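Local coordinates for protein hydrogenase maturation factor (Thermoanaerobacter tengcongensis, PDB 3VTH) that probably carbamoylates the C-terminal cysteine of HypE, using carbamoyl phosphate and ATP, during maturation of [NiFe]-hydrogenases, at residues Arg119-Pro124 against Pro132-Thr137; Lys125-Arg130 against Cys164-Arg169. All blocks are in the same frame, centred on the assembly; numbering follows the deposited sequence.

Contact 1: Arg119-Pro124 against Pro132-Thr137; sequences RELKDP and PFINCT. With ZN (zinc ion), chain C.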
loop_
_atom_site.group_PDB
_atom_site.type_symbol
_atom_site.label_atom_id
_atom_site.label_comp_id
_atom_site.label_asym_id
_atom_site.label_seq_id
_atom_site.Cartn_x
_atom_site.Cartn_y
_atom_site.Cartn_z
ATOM N N ARG A 119 -23.626 -15.453 3.345
ATOM C CA ARG A 119 -24.871 -16.124 3.761
ATOM C C ARG A 119 -25.109 -17.382 2.925
ATOM O O ARG A 119 -25.405 -18.440 3.472
ATOM C CB ARG A 119 -26.072 -15.177 3.627
ATOM C CG ARG A 119 -27.362 -15.687 4.285
ATOM C CD ARG A 119 -28.634 -15.086 3.655
ATOM N NE ARG A 119 -28.524 -13.643 3.459
ATOM C CZ ARG A 119 -28.258 -13.053 2.296
ATOM N NH1 ARG A 119 -28.090 -13.770 1.187
ATOM N NH2 ARG A 119 -28.161 -11.734 2.243
ATOM N N GLU A 120 -24.980 -17.260 1.604
ATOM C CA GLU A 120 -25.135 -18.411 0.711
ATOM C C GLU A 120 -24.094 -19.506 1.002
ATOM O O GLU A 120 -24.438 -20.680 1.103
ATOM C CB GLU A 120 -25.092 -17.973 -0.761
ATOM C CG GLU A 120 -26.335 -17.163 -1.210
ATOM C CD GLU A 120 -26.206 -16.546 -2.608
ATOM O OE1 GLU A 120 -27.163 -15.877 -3.056
ATOM O OE2 GLU A 120 -25.152 -16.686 -3.258
ATOM N N LEU A 121 -22.827 -19.110 1.138
ATOM C CA LEU A 121 -21.746 -20.030 1.520
ATOM C C LEU A 121 -22.064 -20.892 2.759
ATOM O O LEU A 121 -21.702 -22.066 2.812
ATOM C CB LEU A 121 -20.450 -19.242 1.768
ATOM C CG LEU A 121 -19.156 -20.009 2.051
ATOM C CD1 LEU A 121 -18.736 -20.796 0.835
ATOM C CD2 LEU A 121 -18.022 -19.038 2.486
ATOM N N LYS A 122 -22.722 -20.288 3.749
ATOM C CA LYS A 122 -22.989 -20.938 5.033
ATOM C C LYS A 122 -24.391 -21.564 5.123
ATOM O O LYS A 122 -24.782 -22.068 6.172
ATOM C CB LYS A 122 -22.783 -19.932 6.170
ATOM C CG LYS A 122 -21.336 -19.509 6.346
ATOM C CD LYS A 122 -21.176 -18.354 7.337
ATOM C CE LYS A 122 -19.685 -18.011 7.557
ATOM N NZ LYS A 122 -18.935 -19.096 8.295
ATOM N N ASP A 123 -25.136 -21.521 4.022
ATOM C CA ASP A 123 -26.512 -22.014 3.990
ATOM C C ASP A 123 -26.581 -23.437 3.416
ATOM O O ASP A 123 -26.496 -23.601 2.197
ATOM C CB ASP A 123 -27.378 -21.056 3.151
ATOM C CG ASP A 123 -28.831 -21.505 3.049
ATOM O OD1 ASP A 123 -29.618 -20.826 2.359
ATOM O OD2 ASP A 123 -29.185 -22.536 3.647
ATOM N N PRO A 124 -26.775 -24.460 4.282
ATOM C CA PRO A 124 -26.764 -25.870 3.844
ATOM C C PRO A 124 -27.774 -26.199 2.736
ATOM O O PRO A 124 -27.627 -27.217 2.054
ATOM C CB PRO A 124 -27.116 -26.654 5.124
ATOM C CG PRO A 124 -26.884 -25.714 6.248
ATOM C CD PRO A 124 -27.174 -24.339 5.698
ATOM N N PRO A 132 -16.023 -22.962 -2.627
ATOM C CA PRO A 132 -14.808 -22.213 -2.247
ATOM C C PRO A 132 -14.523 -21.000 -3.122
ATOM O O PRO A 132 -13.601 -20.244 -2.826
ATOM C CB PRO A 132 -13.688 -23.252 -2.434
ATOM C CG PRO A 132 -14.391 -24.574 -2.490
ATOM C CD PRO A 132 -15.677 -24.285 -3.168
ATOM N N PHE A 133 -15.299 -20.810 -4.195
ATOM C CA PHE A 133 -15.068 -19.671 -5.101
ATOM C C PHE A 133 -16.313 -18.814 -5.322
ATOM O O PHE A 133 -16.426 -18.066 -6.315
ATOM C CB PHE A 133 -14.454 -20.151 -6.428
ATOM C CG PHE A 133 -13.146 -20.875 -6.240
ATOM C CD1 PHE A 133 -11.963 -20.163 -6.070
ATOM C CD2 PHE A 133 -13.113 -22.257 -6.151
ATOM C CE1 PHE A 133 -10.750 -20.833 -5.856
ATOM C CE2 PHE A 133 -11.909 -22.937 -5.936
ATOM C CZ PHE A 133 -10.736 -22.229 -5.790
ATOM N N ILE A 134 -17.238 -18.908 -4.378
ATOM C CA ILE A 134 -18.443 -18.080 -4.421
ATOM C C ILE A 134 -18.095 -16.588 -4.539
ATOM O O ILE A 134 -17.224 -16.090 -3.827
ATOM C CB ILE A 134 -19.373 -18.369 -3.223
ATOM C CG1 ILE A 134 -20.746 -17.710 -3.425
ATOM C CG2 ILE A 134 -18.708 -17.986 -1.874
ATOM C CD1 ILE A 134 -21.829 -18.241 -2.444
ATOM N N ASN A 135 -18.743 -15.906 -5.491
ATOM C CA ASN A 135 -18.625 -14.445 -5.629
ATOM C C ASN A 135 -19.873 -13.932 -6.355
ATOM O O ASN A 135 -20.756 -14.718 -6.679
ATOM C CB ASN A 135 -17.348 -14.050 -6.394
ATOM C CG ASN A 135 -17.240 -14.740 -7.763
ATOM O OD1 ASN A 135 -18.244 -15.107 -8.390
ATOM N ND2 ASN A 135 -16.017 -14.915 -8.228
ATOM N N CYS A 136 -19.940 -12.629 -6.608
ATOM C CA CYS A 136 -21.069 -12.031 -7.303
ATOM C C CYS A 136 -20.598 -10.683 -7.840
ATOM O O CYS A 136 -19.406 -10.392 -7.796
ATOM C CB CYS A 136 -22.263 -11.868 -6.341
ATOM S SG CYS A 136 -22.022 -10.633 -5.034
ATOM N N THR A 137 -21.517 -9.869 -8.363
ATOM C CA THR A 137 -21.131 -8.551 -8.896
ATOM C C THR A 137 -20.542 -7.622 -7.830
ATOM O O THR A 137 -19.850 -6.666 -8.174
ATOM C CB THR A 137 -22.306 -7.824 -9.609
ATOM O OG1 THR A 137 -23.365 -7.573 -8.683
ATOM C CG2 THR A 137 -22.840 -8.655 -10.741
HETATM ZN ZN ZN C . -20.759 -11.479 -3.277
#

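Contact 2: Lys125-Arg130 against Cys164-Arg169; sequences KDRRYR and CEKCSR. With ZN (zinc ion), chain D.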
loop_
_atom_site.group_PDB
_atom_site.type_symbol
_atom_site.label_atom_id
_atom_site.label_comp_id
_atom_site.label_asym_id
_atom_site.label_seq_id
_atom_site.Cartn_x
_atom_site.Cartn_y
_atom_site.Cartn_z
ATOM N N LYS A 125 -28.784 -25.354 2.560
ATOM C CA LYS A 125 -29.806 -25.594 1.546
ATOM C C LYS A 125 -29.447 -24.977 0.192
ATOM O O LYS A 125 -30.041 -25.326 -0.831
ATOM C CB LYS A 125 -31.172 -25.090 2.028
ATOM C CG LYS A 125 -31.734 -25.849 3.240
ATOM C CD LYS A 125 -33.107 -25.321 3.640
ATOM C CE LYS A 125 -33.669 -26.086 4.838
ATOM N NZ LYS A 125 -35.148 -25.885 4.981
ATOM N N ASP A 126 -28.468 -24.070 0.188
ATOM C CA ASP A 126 -28.056 -23.372 -1.033
ATOM C C ASP A 126 -27.182 -24.282 -1.895
ATOM O O ASP A 126 -26.360 -25.030 -1.376
ATOM C CB ASP A 126 -27.289 -22.089 -0.672
ATOM C CG ASP A 126 -27.216 -21.095 -1.828
ATOM O OD1 ASP A 126 -27.935 -20.073 -1.765
ATOM O OD2 ASP A 126 -26.447 -21.320 -2.795
ATOM N N ARG A 127 -27.324 -24.216 -3.212
ATOM C CA ARG A 127 -26.456 -25.049 -4.050
ATOM C C ARG A 127 -24.980 -24.611 -4.051
ATOM O O ARG A 127 -24.106 -25.377 -4.473
ATOM C CB ARG A 127 -27.004 -25.201 -5.468
ATOM C CG ARG A 127 -26.834 -24.019 -6.367
ATOM C CD ARG A 127 -27.450 -24.328 -7.736
ATOM N NE ARG A 127 -27.108 -23.278 -8.684
ATOM C CZ ARG A 127 -26.130 -23.352 -9.584
ATOM N NH1 ARG A 127 -25.387 -24.453 -9.710
ATOM N NH2 ARG A 127 -25.897 -22.316 -10.373
ATOM N N ARG A 128 -24.707 -23.398 -3.564
ATOM C CA ARG A 128 -23.323 -22.946 -3.387
ATOM C C ARG A 128 -22.814 -23.075 -1.950
ATOM O O ARG A 128 -21.791 -22.487 -1.610
ATOM C CB ARG A 128 -23.130 -21.512 -3.898
ATOM C CG ARG A 128 -23.288 -21.382 -5.404
ATOM C CD ARG A 128 -23.086 -19.933 -5.858
ATOM N NE ARG A 128 -23.114 -19.793 -7.314
ATOM C CZ ARG A 128 -24.216 -19.634 -8.048
ATOM N NH1 ARG A 128 -25.411 -19.602 -7.476
ATOM N NH2 ARG A 128 -24.112 -19.502 -9.367
ATOM N N TYR A 129 -23.524 -23.841 -1.122
ATOM C CA TYR A 129 -23.059 -24.186 0.228
ATOM C C TYR A 129 -21.627 -24.693 0.177
ATOM O O TYR A 129 -21.333 -25.658 -0.528
ATOM C CB TYR A 129 -23.970 -25.254 0.840
ATOM C CG TYR A 129 -23.608 -25.714 2.243
ATOM C CD1 TYR A 129 -23.463 -24.799 3.295
ATOM C CD2 TYR A 129 -23.454 -27.070 2.525
ATOM C CE1 TYR A 129 -23.152 -25.228 4.593
ATOM C CE2 TYR A 129 -23.151 -27.514 3.823
ATOM C CZ TYR A 129 -22.989 -26.580 4.844
ATOM O OH TYR A 129 -22.693 -27.008 6.119
ATOM N N ARG A 130 -20.738 -24.002 0.891
ATOM C CA ARG A 130 -19.320 -24.381 0.999
ATOM C C ARG A 130 -18.564 -24.329 -0.343
ATOM O O ARG A 130 -17.464 -24.857 -0.457
ATOM C CB ARG A 130 -19.159 -25.758 1.687
ATOM C CG ARG A 130 -19.766 -25.841 3.094
ATOM C CD ARG A 130 -19.584 -27.252 3.731
ATOM N NE ARG A 130 -18.184 -27.674 3.657
ATOM C CZ ARG A 130 -17.229 -27.265 4.491
ATOM N NH1 ARG A 130 -17.516 -26.436 5.492
ATOM N NH2 ARG A 130 -15.980 -27.685 4.326
ATOM N N CYS A 164 -22.232 -23.531 -16.606
ATOM C CA CYS A 164 -23.175 -24.638 -16.715
ATOM C C CYS A 164 -24.580 -24.086 -16.983
ATOM O O CYS A 164 -24.818 -22.872 -16.877
ATOM C CB CYS A 164 -23.179 -25.472 -15.434
ATOM S SG CYS A 164 -23.935 -24.628 -14.009
ATOM N N GLU A 165 -25.500 -24.982 -17.324
ATOM C CA GLU A 165 -26.892 -24.629 -17.615
ATOM C C GLU A 165 -27.561 -23.860 -16.467
ATOM O O GLU A 165 -28.306 -22.914 -16.706
ATOM C CB GLU A 165 -27.686 -25.899 -17.958
ATOM C CG GLU A 165 -29.118 -25.656 -18.419
ATOM C CD GLU A 165 -29.886 -26.951 -18.729
ATOM O OE1 GLU A 165 -29.534 -28.034 -18.203
ATOM O OE2 GLU A 165 -30.862 -26.882 -19.502
ATOM N N LYS A 166 -27.290 -24.258 -15.227
ATOM C CA LYS A 166 -27.898 -23.579 -14.079
ATOM C C LYS A 166 -27.354 -22.161 -13.873
ATOM O O LYS A 166 -28.114 -21.226 -13.592
ATOM C CB LYS A 166 -27.712 -24.385 -12.796
ATOM C CG LYS A 166 -28.571 -25.625 -12.714
ATOM C CD LYS A 166 -28.728 -26.040 -11.255
ATOM C CE LYS A 166 -27.699 -27.072 -10.837
ATOM N NZ LYS A 166 -28.216 -28.447 -11.156
ATOM N N CYS A 167 -26.045 -22.001 -14.021
ATOM C CA CYS A 167 -25.433 -20.684 -13.856
ATOM C C CYS A 167 -25.866 -19.747 -14.974
ATOM O O CYS A 167 -26.091 -18.563 -14.737
ATOM C CB CYS A 167 -23.913 -20.789 -13.794
ATOM S SG CYS A 167 -23.340 -21.422 -12.210
ATOM N N SER A 168 -25.971 -20.288 -16.182
ATOM C CA SER A 168 -26.452 -19.535 -17.339
ATOM C C SER A 168 -27.911 -19.068 -17.182
ATOM O O SER A 168 -28.261 -17.951 -17.596
ATOM C CB SER A 168 -26.312 -20.370 -18.602
ATOM O OG SER A 168 -26.800 -19.651 -19.718
ATOM N N ARG A 169 -28.737 -19.881 -16.545
ATOM C CA ARG A 169 -30.107 -19.510 -16.228
ATOM C C ARG A 169 -30.145 -18.351 -15.250
ATOM O O ARG A 169 -30.859 -17.416 -15.429
ATOM C CB ARG A 169 -30.912 -20.705 -15.698
ATOM C CG ARG A 169 -31.305 -21.691 -16.793
ATOM C CD ARG A 169 -32.288 -22.829 -16.410
ATOM N NE ARG A 169 -32.198 -23.260 -15.020
ATOM C CZ ARG A 169 -31.814 -24.467 -14.600
ATOM N NH1 ARG A 169 -31.492 -25.425 -15.450
ATOM N NH2 ARG A 169 -31.765 -24.715 -13.310
HETATM ZN ZN ZN D . -22.390 -23.462 -12.723
#

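Contact 1: Arg119-Pro124 against Pro132-Thr137
Ile134 meets Glu120 and Leu121 in an apolar contact near the last turn of helix 115-121. The closest pair is Ile134 CD1 and Glu120 CB, 3.7 Å apart. CD1 also lies 3.8 Å from the backbone N of Leu121, so this methyl rests against the helix backbone as well as a side chain. The other branch of Ile134 turns to Leu121: CG2 approaches Leu121 CD1 at 3.9 Å. CD1 thus reaches Glu120 CB and the Leu121 backbone, while CG2 meets the Leu121 side chain. CG1 of Ile134 stands opposite the backbone N (chi1 -169°), and an extended chi2 of 166° carries CD1 out to the helix.

The polar part belongs to Glu120. Its carboxylate oxygen OE2 passes 3.8 Å from Ile134 CD1, which is packing and not a bond. The carboxylate is held by two arginines of the second finger: OE2 forms a salt bridge with Arg178 and OE1 one with Arg177. Arg178 also donates to the backbone O of Asn135, so one guanidinium serves both sides of this contact.

The metal part is Cys136. Its SG binds the zinc ion at 2.3 Å, and Cys114, Cys117 and Cys139 complete the Cys4 site. This is the first of the two zinc fingers of the HypF family.

The chemistry divides the work. Aliphatic carbons make the contact between helix and loop, while zinc ties the loop after Ile134 back to the start of the helix. The paired arginines probably offset the charge of Glu120, whose aliphatic part is left to pack against Ile134.

Contact 2: Lys125-Arg130 against Cys164-Arg169
Cys164 and Cys167 form the first of the two CxxC pairs of the second Cys4 zinc finger, and Arg127 and Arg128 of the first finger reach the sulfur of Cys167. The arginines project from a type I beta turn running from Asp126 to Tyr129. Asp126 OD2 accepts from Arg128 N at 2.8 Å, an Asx turn, which helps hold the backbone at Arg128.

Cys164 comes first. Its SG binds zinc at 2.3 Å and also caps helix 165-171 by accepting from Cys167 N.

Lys166 follows. Its CB lies over one face of the Arg127 guanidinium, 3.7 Å from CZ. The lysine chain lies antiparallel to the arginine and is kinked towards its tip. Its CE lies 3.7 Å from Arg127 NH1, while NZ stays 5.1 Å from that nitrogen. The aliphatic part therefore does the touching, and the like charges stay apart.

Cys167 is next. Its SG is a second zinc ligand; Cys186 and Cys189 supply the other two. Arg127 is extended from CG to NE and presents the edge of its guanidinium, so that NH2 donates to Cys167 SG at 3.3 Å and 152°. The bond probably stabilises the negative charge on the zinc-bound sulfur. An alanine in place of Arg127 would probably leave the Cys167 sulfur without this hydrogen bond from the first finger and open a gap beside the Lys166 chain. Arg128 comes to the same sulfur obliquely. Its main polar partners are Glu170, by a salt bridge from NH2, and the backbone O of Ala185, which accepts from NE. Arg128 NH2 lies 3.5 Å from Cys167 SG, a close approach rather than a hydrogen bond.

Contact 1 is buried and lies within the first finger. Contact 2 is partly buried, with Lys166 exposed, and joins the first finger to the second. Contact 1 holds one ligand of its zinc site; contact 2 holds two of the other. Their chemistry follows their place: apolar packing inside one finger, charged groups between two fingers. The pieces interleave in sequence, and 125-130 continues directly from 119-124. The two contacts also touch. Leu121 O probably accepts a hydrogen bond from Arg130 N at 2.9 Å, which ties the last turn of helix 115-121 to the loop carrying the arginines.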